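Local coordinates for EpsJ (Vibrio vulnificus, PDB 2RET), which is a pseudopilin that pairs with EpsI in the type 2 secretion system, probably as a component of its pseudopilus, at residues Leu25-Ser30 against Val88-Lys93. Residues are numbered along the deposited sequence; the frame is centred on the assembly and turned at random.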
loop_
_atom_site.group_PDB
_atom_site.type_symbol
_atom_site.label_atom_id
_atom_site.label_comp_id
_atom_site.label_asym_id
_atom_site.label_seq_id
_atom_site.Cartn_x
_atom_site.Cartn_y
_atom_site.Cartn_z
ATOM N N LEU B 25 2.166 -15.832 24.297
ATOM C CA LEU B 25 2.261 -14.398 24.028
ATOM C C LEU B 25 2.544 -14.138 22.565
ATOM O O LEU B 25 2.075 -13.142 22.004
ATOM C CB LEU B 25 3.362 -13.745 24.880
ATOM C CG LEU B 25 3.112 -13.550 26.392
ATOM C CD1 LEU B 25 4.332 -12.973 27.051
ATOM C CD2 LEU B 25 1.921 -12.666 26.645
ATOM N N VAL B 26 3.354 -15.005 21.960
ATOM C CA VAL B 26 3.641 -14.909 20.532
ATOM C C VAL B 26 2.369 -15.067 19.722
ATOM O O VAL B 26 2.099 -14.280 18.840
ATOM C CB VAL B 26 4.754 -15.931 20.075
ATOM C CG1 VAL B 26 4.831 -16.076 18.528
ATOM C CG2 VAL B 26 6.080 -15.517 20.634
HETATM N N MSE B 27 1.594 -16.093 20.032
HETATM C CA MSE B 27 0.288 -16.338 19.400
HETATM C C MSE B 27 -0.699 -15.180 19.541
HETATM O O MSE B 27 -1.346 -14.776 18.582
HETATM C CB MSE B 27 -0.312 -17.614 19.964
HETATM C CG MSE B 27 -1.598 -18.035 19.261
HETATM SE SE MSE B 27 -1.294 -18.754 17.448
HETATM C CE MSE B 27 -1.099 -20.632 18.099
HETATM N N MSE B 28 -0.803 -14.648 20.736
HETATM C CA MSE B 28 -1.669 -13.494 21.015
HETATM C C MSE B 28 -1.213 -12.223 20.353
HETATM O O MSE B 28 -2.037 -11.414 19.943
HETATM C CB MSE B 28 -1.739 -13.237 22.503
HETATM C CG MSE B 28 -2.295 -14.405 23.260
HETATM SE SE MSE B 28 -2.329 -14.066 25.185
HETATM C CE MSE B 28 -3.183 -12.306 25.239
ATOM N N ASP B 29 0.096 -12.048 20.245
ATOM C CA ASP B 29 0.671 -10.923 19.509
ATOM C C ASP B 29 0.265 -11.043 18.062
ATOM O O ASP B 29 -0.123 -10.048 17.434
ATOM C CB ASP B 29 2.210 -10.889 19.594
ATOM C CG ASP B 29 2.748 -9.866 20.599
ATOM O OD1 ASP B 29 2.067 -8.902 20.924
ATOM O OD2 ASP B 29 3.923 -9.965 21.015
ATOM N N SER B 30 0.350 -12.256 17.532
ATOM C CA SER B 30 0.038 -12.471 16.122
ATOM C C SER B 30 -1.416 -12.102 15.829
ATOM O O SER B 30 -1.697 -11.543 14.773
ATOM C CB SER B 30 0.347 -13.911 15.669
ATOM O OG SER B 30 -0.620 -14.879 16.143
ATOM N N VAL B 88 -10.657 -15.583 14.615
ATOM C CA VAL B 88 -10.055 -16.196 15.796
ATOM C C VAL B 88 -10.874 -15.824 17.071
ATOM O O VAL B 88 -11.528 -14.809 17.120
ATOM C CB VAL B 88 -8.578 -15.755 16.008
ATOM C CG1 VAL B 88 -7.751 -16.029 14.764
ATOM C CG2 VAL B 88 -8.512 -14.295 16.428
ATOM N N GLY B 89 -10.835 -16.669 18.081
ATOM C CA GLY B 89 -11.336 -16.292 19.392
ATOM C C GLY B 89 -10.550 -16.878 20.544
ATOM O O GLY B 89 -9.699 -17.701 20.361
ATOM N N TYR B 90 -10.818 -16.396 21.750
ATOM C CA TYR B 90 -10.141 -16.901 22.951
ATOM C C TYR B 90 -11.226 -17.185 23.992
ATOM O O TYR B 90 -12.256 -16.502 24.041
ATOM C CB TYR B 90 -9.109 -15.881 23.490
ATOM C CG TYR B 90 -7.855 -15.757 22.652
ATOM C CD1 TYR B 90 -7.845 -15.067 21.443
ATOM C CD2 TYR B 90 -6.678 -16.378 23.046
ATOM C CE1 TYR B 90 -6.683 -14.999 20.676
ATOM C CE2 TYR B 90 -5.552 -16.304 22.293
ATOM C CZ TYR B 90 -5.552 -15.615 21.118
ATOM O OH TYR B 90 -4.381 -15.565 20.416
ATOM N N ARG B 91 -11.001 -18.209 24.781
ATOM C CA ARG B 91 -11.917 -18.562 25.858
ATOM C C ARG B 91 -11.164 -19.306 26.935
ATOM O O ARG B 91 -10.026 -19.756 26.704
ATOM C CB ARG B 91 -13.018 -19.459 25.307
ATOM C CG ARG B 91 -12.484 -20.731 24.759
ATOM C CD ARG B 91 -13.541 -21.654 24.358
ATOM N NE ARG B 91 -12.996 -22.990 24.158
ATOM C CZ ARG B 91 -13.450 -23.851 23.249
ATOM N NH1 ARG B 91 -14.459 -23.527 22.446
ATOM N NH2 ARG B 91 -12.893 -25.046 23.135
ATOM N N ILE B 92 -11.793 -19.463 28.095
ATOM C CA ILE B 92 -11.260 -20.309 29.158
ATOM C C ILE B 92 -12.083 -21.595 29.230
ATOM O O ILE B 92 -13.311 -21.559 29.269
ATOM C CB ILE B 92 -11.256 -19.612 30.561
ATOM C CG1 ILE B 92 -10.513 -18.264 30.517
ATOM C CG2 ILE B 92 -10.667 -20.555 31.677
ATOM C CD1 ILE B 92 -9.026 -18.367 30.330
ATOM N N LYS B 93 -11.394 -22.727 29.237
ATOM C CA LYS B 93 -12.008 -24.012 29.527
ATOM C C LYS B 93 -11.205 -24.731 30.578
ATOM O O LYS B 93 -10.062 -25.084 30.338
ATOM C CB LYS B 93 -12.092 -24.864 28.283
ATOM C CG LYS B 93 -13.354 -24.628 27.521
ATOM C CD LYS B 93 -14.498 -25.340 28.200
ATOM C CE LYS B 93 -15.703 -24.458 28.231
ATOM N NZ LYS B 93 -16.788 -24.979 29.107
#
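The hydroxyl of Tyr90 is the polar atom at the centre of this contact: it reaches the helix between Met27 and Met28 and hydrogen-bonds to OD2 of Asp31, one residue beyond Ser30. Across the two segments it makes close approaches but no hydrogen bond. Tyr90 OH lies 3.5 Å from CA of Met28. The carbonyl O of Met27 is also near, but it accepts its bond from OG of Ser30, at an unusually short 2.5 Å. Serine suits this place because its short side chain can turn back to the carbonyl three residues earlier, here tilted 23° from the carbonyl plane.

Tyrosine suits its place because its long, rigid side chain spans the gap between strand 79-93 and helix 10-32, where the backbones stay well apart, with 9.3 Å between CA of Met28 and CA of Tyr90. The selenomethionine Met28 meets the ring obliquely through its methylene, CG lying 3.9 Å from Tyr90 CE2 and 3.7 Å from Tyr90 OH. CG stands beside the backbone N (chi1 -60°), which brings this methylene up to the ring, while the chain as a whole crosses the tyrosine at a slant. Met27, also selenomethionine, takes the other course: CG stands anti to the backbone N, 3.9 Å from Tyr90 OH, before bends at chi2 and chi3 lead the selenium end away. Long, unbranched and flexible, both chains can fit against a phenol.

Around them, Phe32 meets the Tyr90 ring with the planes about 30° apart, and Leu118 touches both Met27 and Tyr90, while Tyr165 of the second sheet packs on Met28. The contact thus joins the C-terminal part of the long pilin-type N-terminal helix to the antiparallel sheet it packs on. Its chemistry is chiefly apolar, and the buried phenol hydroxyl is satisfied by a carboxylate of the helix itself, which probably holds the hydroxyl, and with it the ring, in place against the helix.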